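Local atomic coordinates of PKS (Streptomyces albus, PDB entry 4OQJ), a protein that probably condenses acyl chains as a ketosynthase region of the AT-less type I polyketide synthase that makes the antibiotic oxazolomycin. Residues Arg465-Ser470 / Gln501-Gly506; Gly122-Arg127 / Arg507-Tyr512; Arg513-Ala518 / Leu671-Asp676. All coordinates share one frame; numbering follows the deposited sequence.

Contact 1: residues Arg465-Ser470 / Gln501-Gly506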
loop_
_atom_site.group_PDB
_atom_site.type_symbol
_atom_site.label_atom_id
_atom_site.label_comp_id
_atom_site.label_asym_id
_atom_site.label_seq_id
_atom_site.Cartn_x
_atom_site.Cartn_y
_atom_site.Cartn_z
ATOM N N ARG A 465 11.235 40.648 -15.233
ATOM C CA ARG A 465 10.434 39.707 -14.459
ATOM C C ARG A 465 10.509 40.059 -12.995
ATOM O O ARG A 465 11.499 40.612 -12.527
ATOM C CB ARG A 465 10.918 38.263 -14.665
ATOM C CG ARG A 465 10.684 37.717 -16.054
ATOM C CD ARG A 465 9.213 37.447 -16.302
ATOM N NE ARG A 465 8.945 37.022 -17.675
ATOM C CZ ARG A 465 7.821 36.429 -18.069
ATOM N NH1 ARG A 465 6.851 36.180 -17.198
ATOM N NH2 ARG A 465 7.667 36.080 -19.337
ATOM N N LEU A 466 9.448 39.727 -12.280
ATOM C CA LEU A 466 9.396 39.897 -10.846
ATOM C C LEU A 466 9.728 38.572 -10.174
ATOM O O LEU A 466 9.001 37.604 -10.344
ATOM C CB LEU A 466 7.999 40.372 -10.408
ATOM C CG LEU A 466 7.810 40.553 -8.903
ATOM C CD1 LEU A 466 8.721 41.669 -8.382
ATOM C CD2 LEU A 466 6.365 40.841 -8.579
ATOM N N LEU A 467 10.815 38.545 -9.412
ATOM C CA LEU A 467 11.193 37.379 -8.614
ATOM C C LEU A 467 10.699 37.544 -7.183
ATOM O O LEU A 467 10.967 38.570 -6.557
ATOM C CB LEU A 467 12.709 37.202 -8.627
ATOM C CG LEU A 467 13.371 37.149 -10.002
ATOM C CD1 LEU A 467 14.860 36.864 -9.841
ATOM C CD2 LEU A 467 12.712 36.095 -10.886
ATOM N N VAL A 468 9.973 36.554 -6.668
ATOM C CA VAL A 468 9.457 36.641 -5.304
ATOM C C VAL A 468 10.000 35.490 -4.446
ATOM O O VAL A 468 10.153 34.359 -4.910
ATOM C CB VAL A 468 7.910 36.675 -5.289
ATOM C CG1 VAL A 468 7.407 37.931 -6.007
ATOM C CG2 VAL A 468 7.322 35.413 -5.904
ATOM N N LEU A 469 10.364 35.823 -3.212
ATOM C CA LEU A 469 10.881 34.857 -2.248
ATOM C C LEU A 469 10.132 35.050 -0.949
ATOM O O LEU A 469 9.795 36.182 -0.588
ATOM C CB LEU A 469 12.384 35.050 -2.008
ATOM C CG LEU A 469 13.394 34.508 -3.020
ATOM C CD1 LEU A 469 13.336 35.269 -4.321
ATOM C CD2 LEU A 469 14.792 34.608 -2.432
ATOM N N SER A 470 9.859 33.958 -0.243
ATOM C CA SER A 470 9.271 34.072 1.090
ATOM C C SER A 470 9.720 32.918 1.973
ATOM O O SER A 470 9.983 31.810 1.500
ATOM C CB SER A 470 7.735 34.149 1.018
ATOM O OG SER A 470 7.135 32.951 0.552
ATOM N N GLN A 501 8.368 32.145 -12.700
ATOM C CA GLN A 501 7.155 31.338 -12.613
ATOM C C GLN A 501 7.257 30.301 -11.506
ATOM O O GLN A 501 6.333 30.126 -10.702
ATOM C CB GLN A 501 6.882 30.636 -13.942
ATOM C CG GLN A 501 6.461 31.580 -15.083
ATOM C CD GLN A 501 6.551 30.918 -16.458
ATOM O OE1 GLN A 501 7.263 29.925 -16.643
ATOM N NE2 GLN A 501 5.818 31.460 -17.423
ATOM N N THR A 502 8.384 29.605 -11.467
ATOM C CA THR A 502 8.582 28.551 -10.480
ATOM C C THR A 502 8.501 29.142 -9.074
ATOM O O THR A 502 7.862 28.588 -8.192
ATOM C CB THR A 502 9.918 27.859 -10.679
ATOM O OG1 THR A 502 9.952 27.296 -11.995
ATOM C CG2 THR A 502 10.133 26.755 -9.634
ATOM N N LEU A 503 9.134 30.290 -8.884
ATOM C CA LEU A 503 9.162 30.928 -7.577
ATOM C C LEU A 503 7.773 31.402 -7.138
ATOM O O LEU A 503 7.445 31.336 -5.956
ATOM C CB LEU A 503 10.130 32.099 -7.596
ATOM C CG LEU A 503 11.632 31.785 -7.619
ATOM C CD1 LEU A 503 12.412 33.072 -7.848
ATOM C CD2 LEU A 503 12.087 31.121 -6.327
ATOM N N ALA A 504 6.979 31.899 -8.089
ATOM C CA ALA A 504 5.667 32.462 -7.809
ATOM C C ALA A 504 4.616 31.387 -7.581
ATOM O O ALA A 504 3.733 31.548 -6.743
ATOM C CB ALA A 504 5.222 33.382 -8.969
ATOM N N LEU A 505 4.713 30.301 -8.346
ATOM C CA LEU A 505 3.686 29.261 -8.362
ATOM C C LEU A 505 4.068 28.035 -7.553
ATOM O O LEU A 505 3.203 27.268 -7.139
ATOM C CB LEU A 505 3.402 28.829 -9.798
ATOM C CG LEU A 505 2.835 29.901 -10.735
ATOM C CD1 LEU A 505 2.980 29.422 -12.164
ATOM C CD2 LEU A 505 1.374 30.209 -10.413
ATOM N N GLY A 506 5.358 27.867 -7.301
ATOM C CA GLY A 506 5.882 26.593 -6.828
ATOM C C GLY A 506 6.549 26.646 -5.476
ATOM O O GLY A 506 7.285 25.728 -5.114
HETATM O O HOH W 1 8.982 32.171 -3.845
#

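Contact 2: residues Gly122-Arg127 / Arg507-Tyr512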
loop_
_atom_site.group_PDB
_atom_site.type_symbol
_atom_site.label_atom_id
_atom_site.label_comp_id
_atom_site.label_asym_id
_atom_site.label_seq_id
_atom_site.Cartn_x
_atom_site.Cartn_y
_atom_site.Cartn_z
ATOM N N GLY A 122 8.251 22.075 -8.466
ATOM C CA GLY A 122 7.692 23.380 -8.766
ATOM C C GLY A 122 6.217 23.512 -8.400
ATOM O O GLY A 122 5.554 24.412 -8.901
ATOM N N TYR A 123 5.717 22.644 -7.516
ATOM C CA TYR A 123 4.302 22.667 -7.124
ATOM C C TYR A 123 4.109 22.955 -5.635
ATOM O O TYR A 123 4.690 22.293 -4.779
ATOM C CB TYR A 123 3.617 21.343 -7.490
ATOM C CG TYR A 123 3.351 21.237 -8.971
ATOM C CD1 TYR A 123 4.311 20.702 -9.841
ATOM C CD2 TYR A 123 2.170 21.718 -9.512
ATOM C CE1 TYR A 123 4.079 20.635 -11.203
ATOM C CE2 TYR A 123 1.937 21.672 -10.873
ATOM C CZ TYR A 123 2.887 21.125 -11.710
ATOM O OH TYR A 123 2.633 21.086 -13.054
ATOM N N ASP A 124 3.320 23.987 -5.358
ATOM C CA ASP A 124 2.858 24.318 -4.013
ATOM C C ASP A 124 1.465 23.705 -3.825
ATOM O O ASP A 124 0.477 24.213 -4.367
ATOM C CB ASP A 124 2.818 25.842 -3.818
ATOM C CG ASP A 124 2.215 26.256 -2.487
ATOM O OD1 ASP A 124 2.008 25.368 -1.615
ATOM O OD2 ASP A 124 1.954 27.478 -2.311
ATOM N N PRO A 125 1.370 22.602 -3.072
ATOM C CA PRO A 125 0.049 21.969 -2.974
ATOM C C PRO A 125 -0.983 22.772 -2.187
ATOM O O PRO A 125 -2.158 22.391 -2.172
ATOM C CB PRO A 125 0.336 20.642 -2.255
ATOM C CG PRO A 125 1.810 20.485 -2.228
ATOM C CD PRO A 125 2.402 21.857 -2.332
ATOM N N GLN A 126 -0.581 23.867 -1.543
ATOM C CA GLN A 126 -1.564 24.706 -0.863
ATOM C C GLN A 126 -2.388 25.503 -1.868
ATOM O O GLN A 126 -3.389 26.117 -1.508
ATOM C CB GLN A 126 -0.896 25.659 0.130
ATOM C CG GLN A 126 -0.170 24.950 1.249
ATOM C CD GLN A 126 0.320 25.914 2.314
ATOM O OE1 GLN A 126 0.651 27.068 2.027
ATOM N NE2 GLN A 126 0.346 25.449 3.559
ATOM N N ARG A 127 -1.967 25.503 -3.126
ATOM C CA ARG A 127 -2.707 26.207 -4.178
ATOM C C ARG A 127 -2.981 25.241 -5.328
ATOM O O ARG A 127 -2.365 24.180 -5.404
ATOM C CB ARG A 127 -1.923 27.420 -4.667
ATOM C CG ARG A 127 -1.786 28.553 -3.639
ATOM C CD ARG A 127 -0.892 29.688 -4.195
ATOM N NE ARG A 127 0.535 29.372 -4.065
ATOM C CZ ARG A 127 1.509 29.997 -4.724
ATOM N NH1 ARG A 127 1.227 30.966 -5.584
ATOM N NH2 ARG A 127 2.769 29.649 -4.524
ATOM N N ARG A 507 6.268 27.705 -4.717
ATOM C CA ARG A 507 6.866 27.895 -3.396
ATOM C C ARG A 507 5.783 28.272 -2.394
ATOM O O ARG A 507 4.873 29.027 -2.721
ATOM C CB ARG A 507 7.947 28.977 -3.454
ATOM C CG ARG A 507 9.191 28.566 -4.226
ATOM C CD ARG A 507 9.986 27.550 -3.422
ATOM N NE ARG A 507 11.211 27.083 -4.071
ATOM C CZ ARG A 507 11.247 26.183 -5.050
ATOM N NH1 ARG A 507 10.117 25.681 -5.544
ATOM N NH2 ARG A 507 12.415 25.791 -5.543
ATOM N N ARG A 508 5.861 27.744 -1.177
ATOM C CA ARG A 508 4.866 28.073 -0.165
ATOM C C ARG A 508 4.838 29.593 0.082
ATOM O O ARG A 508 5.881 30.229 0.128
ATOM C CB ARG A 508 5.156 27.341 1.138
ATOM C CG ARG A 508 4.075 27.561 2.184
ATOM C CD ARG A 508 4.269 26.673 3.386
ATOM N NE ARG A 508 3.824 25.301 3.133
ATOM C CZ ARG A 508 3.607 24.411 4.092
ATOM N NH1 ARG A 508 3.802 24.737 5.364
ATOM N NH2 ARG A 508 3.189 23.200 3.784
ATOM N N VAL A 509 3.643 30.152 0.246
ATOM C CA VAL A 509 3.476 31.590 0.499
ATOM C C VAL A 509 3.660 31.844 1.979
ATOM O O VAL A 509 2.819 31.433 2.784
ATOM C CB VAL A 509 2.074 32.090 0.073
ATOM C CG1 VAL A 509 1.917 33.584 0.357
ATOM C CG2 VAL A 509 1.841 31.797 -1.381
ATOM N N LEU A 510 4.749 32.504 2.347
ATOM C CA LEU A 510 5.111 32.643 3.755
ATOM C C LEU A 510 5.268 34.126 4.126
ATOM O O LEU A 510 5.270 34.979 3.242
ATOM C CB LEU A 510 6.384 31.839 4.040
ATOM C CG LEU A 510 6.216 30.315 3.917
ATOM C CD1 LEU A 510 7.563 29.606 3.880
ATOM C CD2 LEU A 510 5.398 29.786 5.077
ATOM N N PRO A 511 5.376 34.435 5.436
ATOM C CA PRO A 511 5.197 35.825 5.903
ATOM C C PRO A 511 6.353 36.802 5.687
ATOM O O PRO A 511 6.100 37.995 5.502
ATOM C CB PRO A 511 4.966 35.658 7.415
ATOM C CG PRO A 511 4.594 34.232 7.607
ATOM C CD PRO A 511 5.334 33.479 6.558
ATOM N N TYR A 512 7.595 36.340 5.776
ATOM C CA TYR A 512 8.736 37.225 5.518
ATOM C C TYR A 512 9.045 37.171 4.035
ATOM O O TYR A 512 9.415 36.120 3.509
ATOM C CB TYR A 512 9.929 36.818 6.380
ATOM C CG TYR A 512 9.593 36.978 7.837
ATOM C CD1 TYR A 512 8.992 35.945 8.548
ATOM C CD2 TYR A 512 9.817 38.186 8.491
ATOM C CE1 TYR A 512 8.658 36.098 9.871
ATOM C CE2 TYR A 512 9.486 38.348 9.819
ATOM C CZ TYR A 512 8.902 37.309 10.501
ATOM O OH TYR A 512 8.568 37.457 11.822
HETATM O O HOH W 2 1.157 28.587 -0.146
HETATM O O HOH W 3 3.508 24.397 0.431
HETATM O O HOH W 4 1.214 29.316 3.597
#

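Contact 3: residues Arg513-Ala518 / Leu671-Asp676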
loop_
_atom_site.group_PDB
_atom_site.type_symbol
_atom_site.label_atom_id
_atom_site.label_comp_id
_atom_site.label_asym_id
_atom_site.label_seq_id
_atom_site.Cartn_x
_atom_site.Cartn_y
_atom_site.Cartn_z
ATOM N N ARG A 513 8.891 38.306 3.367
ATOM C CA ARG A 513 8.882 38.329 1.915
ATOM C C ARG A 513 9.928 39.247 1.308
ATOM O O ARG A 513 10.361 40.236 1.917
ATOM C CB ARG A 513 7.494 38.745 1.424
ATOM C CG ARG A 513 6.399 37.827 1.928
ATOM C CD ARG A 513 5.049 38.136 1.299
ATOM N NE ARG A 513 4.011 37.232 1.799
ATOM C CZ ARG A 513 2.720 37.303 1.465
ATOM N NH1 ARG A 513 2.285 38.241 0.639
ATOM N NH2 ARG A 513 1.860 36.425 1.962
ATOM N N ARG A 514 10.313 38.913 0.079
ATOM C CA ARG A 514 11.304 39.688 -0.654
ATOM C C ARG A 514 10.981 39.629 -2.122
ATOM O O ARG A 514 10.452 38.626 -2.605
ATOM C CB ARG A 514 12.714 39.161 -0.401
ATOM C CG ARG A 514 13.824 39.986 -1.065
ATOM C CD ARG A 514 15.151 39.633 -0.452
ATOM N NE ARG A 514 15.330 40.294 0.836
ATOM C CZ ARG A 514 16.052 39.811 1.845
ATOM N NH1 ARG A 514 16.661 38.641 1.733
ATOM N NH2 ARG A 514 16.158 40.505 2.979
ATOM N N ALA A 515 11.266 40.709 -2.837
ATOM C CA ALA A 515 11.023 40.720 -4.274
ATOM C C ALA A 515 11.970 41.654 -5.005
ATOM O O ALA A 515 12.506 42.609 -4.440
ATOM C CB ALA A 515 9.576 41.099 -4.573
ATOM N N LEU A 516 12.155 41.357 -6.280
ATOM C CA LEU A 516 13.124 42.054 -7.107
ATOM C C LEU A 516 12.660 42.024 -8.540
ATOM O O LEU A 516 12.311 40.970 -9.052
ATOM C CB LEU A 516 14.502 41.401 -6.999
ATOM C CG LEU A 516 15.513 41.842 -8.052
ATOM C CD1 LEU A 516 15.941 43.255 -7.751
ATOM C CD2 LEU A 516 16.699 40.899 -8.112
ATOM N N VAL A 517 12.672 43.174 -9.200
ATOM C CA VAL A 517 12.434 43.217 -10.635
ATOM C C VAL A 517 13.787 43.096 -11.339
ATOM O O VAL A 517 14.677 43.910 -11.112
ATOM C CB VAL A 517 11.739 44.533 -11.076
ATOM C CG1 VAL A 517 11.514 44.537 -12.577
ATOM C CG2 VAL A 517 10.423 44.736 -10.333
ATOM N N ALA A 518 13.932 42.115 -12.214
ATOM C CA ALA A 518 15.220 41.873 -12.844
ATOM C C ALA A 518 15.061 41.786 -14.341
ATOM O O ALA A 518 13.999 41.426 -14.847
ATOM C CB ALA A 518 15.849 40.588 -12.299
ATOM N N LEU A 671 3.524 45.783 -3.198
ATOM C CA LEU A 671 2.281 45.394 -2.541
ATOM C C LEU A 671 2.392 43.976 -1.964
ATOM O O LEU A 671 2.021 43.720 -0.812
ATOM C CB LEU A 671 1.110 45.477 -3.522
ATOM C CG LEU A 671 0.768 46.880 -4.045
ATOM C CD1 LEU A 671 -0.257 46.807 -5.160
ATOM C CD2 LEU A 671 0.270 47.773 -2.927
ATOM N N TRP A 672 2.903 43.053 -2.773
ATOM C CA TRP A 672 2.921 41.650 -2.388
ATOM C C TRP A 672 3.839 41.459 -1.186
ATOM O O TRP A 672 3.460 40.770 -0.252
ATOM C CB TRP A 672 3.356 40.757 -3.556
ATOM C CG TRP A 672 3.471 39.296 -3.161
ATOM C CD1 TRP A 672 2.463 38.374 -3.098
ATOM C CD2 TRP A 672 4.664 38.610 -2.770
ATOM N NE1 TRP A 672 2.959 37.158 -2.697
ATOM C CE2 TRP A 672 4.315 37.278 -2.487
ATOM C CE3 TRP A 672 6.004 38.993 -2.634
ATOM C CZ2 TRP A 672 5.244 36.329 -2.065
ATOM C CZ3 TRP A 672 6.930 38.043 -2.213
ATOM C CH2 TRP A 672 6.540 36.728 -1.940
ATOM N N THR A 673 5.022 42.074 -1.188
ATOM C CA THR A 673 5.944 41.894 -0.055
ATOM C C THR A 673 5.309 42.434 1.220
ATOM O O THR A 673 5.572 41.940 2.316
ATOM C CB THR A 673 7.318 42.577 -0.258
ATOM O OG1 THR A 673 7.147 43.984 -0.485
ATOM C CG2 THR A 673 8.098 41.936 -1.411
ATOM N N ALA A 674 4.450 43.432 1.071
ATOM C CA ALA A 674 3.810 44.072 2.214
ATOM C C ALA A 674 2.541 43.338 2.646
ATOM O O ALA A 674 1.837 43.782 3.558
ATOM C CB ALA A 674 3.492 45.529 1.881
ATOM N N GLY A 675 2.240 42.226 1.981
ATOM C CA GLY A 675 1.148 41.356 2.398
ATOM C C GLY A 675 -0.106 41.382 1.538
ATOM O O GLY A 675 -1.096 40.733 1.859
ATOM N N ASP A 676 -0.081 42.126 0.443
ATOM C CA ASP A 676 -1.226 42.158 -0.449
ATOM C C ASP A 676 -1.415 40.778 -1.074
ATOM O O ASP A 676 -0.484 39.986 -1.162
ATOM C CB ASP A 676 -1.041 43.213 -1.539
ATOM C CG ASP A 676 -2.328 43.521 -2.293
ATOM O OD1 ASP A 676 -3.418 43.165 -1.800
ATOM O OD2 ASP A 676 -2.246 44.143 -3.380
HETATM O O HOH W 5 -0.324 37.329 -0.025
#

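Contact 1: residues Arg465-Ser470 / Gln501-Gly506
Val468 and Leu503 mark the point where strand 465-470 and helix 501-505 come together, their CA atoms 6.2 Å apart. The two short axes approach to 7.3 Å and run in broadly the same direction, at 43° to each other. No direct hydrogen bond joins the segments. Instead, a single water donates to both Val468 O and Leu503 O, so each of these main-chain carbonyls gains a polar partner in an otherwise apolar interface.

Leu503 carries most of the packing. With CG anti to its carbonyl carbon (chi1 -73°), the side chain stands off the helix towards the strand and wraps round the Val468 carbonyl, whose O comes to 3.5 Å from Leu503 CB and has both methyls close by. One branch does the wider work: Leu503 CD1 lies 4.2 Å from Leu467 CB and 4.3 Å from Leu469 CD1, fitting between two strand residues that share one face of the sheet. Val468 turns to the other face, and its CG2 rests 3.9 Å from Ala504 CA, a small residue where the helix can come close. The helix thus sits along the rim of the strand, touching residues of both faces.

Leu467 and Leu469 are bonded through their main chains to Leu516 and Arg514 of strand 512-518, while the Val468 carbonyl looks the opposite way, to the helix. Leu469 and Leu503 also pack on Leu484 of helix 474-490, and Ala504 on Trp680 of helix 680-684. Helices and sheet together are consistent with the small alpha/beta linker domain that follows the ketosynthase in modular synthases, with strand 465-471 as an outer strand of its three-stranded antiparallel sheet.

Contact 2: residues Gly122-Arg127 / Arg507-Tyr512
Asp124 turns its carboxylate towards the main chain of Arg507 and Arg508 because its CG lies anti to the backbone N (chi1 174°), and Arg127, bent at chi3 (-80°), folds back to meet it. The grip is side-on: Arg127 NE (2.9 Å) and NH2 (3.2 Å) both donate to Asp124 OD2 in a salt bridge, with OD2 at the edge of the guanidinium. Asp124 OD1 accepts from Gln126 N, an Asx turn inside the type I turn 124-127.

Across the contact, Arg127 NH2 makes a weak bond to Arg507 O (2.8 Å), and Val509 CG2 sits over one face of the guanidinium, toward its rim. Arg127 NH1 donates to Ala504 O at the end of helix 496-505. Gln126 lays its amide flat on the Arg508 guanidinium, planes 4° apart and NE2 over the centre; Arg508 NH2 is held by Lys179 O. One water joins Asp124 OD2, Gln126 OE1 and Val509 N, another accepts from Arg508 NE and donates to Asp124 OD1, and a third donates to Gln126 OE1 and Val509 O.

The chemistry implies a hydrated, polar seam between the ketosynthase and the linker that follows it. The Arg127 salt bridge, with water-linked Arg508 secondary, probably favours ionised Asp124.

Contact 3: residues Arg513-Ala518 / Leu671-Asp676
Arg513 stretches across one face of the Trp672 indole, and the aromatic contacts come in two steps along its length. CD sits 3.7 Å from the centroid of the six-membered ring, a CH-pi contact almost on the normal. Farther out the guanidinium lies nearly flat over the five-membered ring, planes 23° apart, with CZ 4.5 Å from that centroid in a cation-pi pair. A straight chain (chi2 -173°, chi3 180°) carries it past the six-membered ring. At the indole edge, CZ3 comes to 3.6 Å from the main-chain Arg514 O.

Polar bonds fix the end of the same side chain. Arg513 NH1 donates to Trp672 O (2.9 Å), which takes Gly675 N from the opposite face of its carbonyl plane, and a water links NH1 to Asp676 O. Arg513 NE turns back to Leu510 O.

Apolar packing brings Thr673 onto the strand: Ala515 CB meets Thr673 CG2 at 3.6 Å, and Arg513 CB rests over Thr673 CA.

Gly675, with positive phi, ends helix 660-673 in a Schellman motif, where a positive charge would be expected to suit the carboxyl end. That end lies on the central strand of the small sheet, consistent with the linker domain after the ketosynthase.

In the fold
Contacts 1 and 3 share the three-stranded antiparallel sheet: strands 465-471 and 512-518 are neighbours in it, and the two centres lie about 10 Å apart. Val468 meets Trp672 where they join. Contact 2 lies about 10 Å from contact 1 and 14 Å from contact 3, where the loop after helix 105-121 meets the loop between helix 496-505 and strand 512-518; Ser470 OG of contact 1 accepts from Leu510 N of contact 2. Along the chain contact 1 is nested inside the long loop closed by contact 2, and contact 3 follows. The small domain is thus tied inward to the ketosynthase by contact 2 and outward to the later helix 660-673 by contact 3.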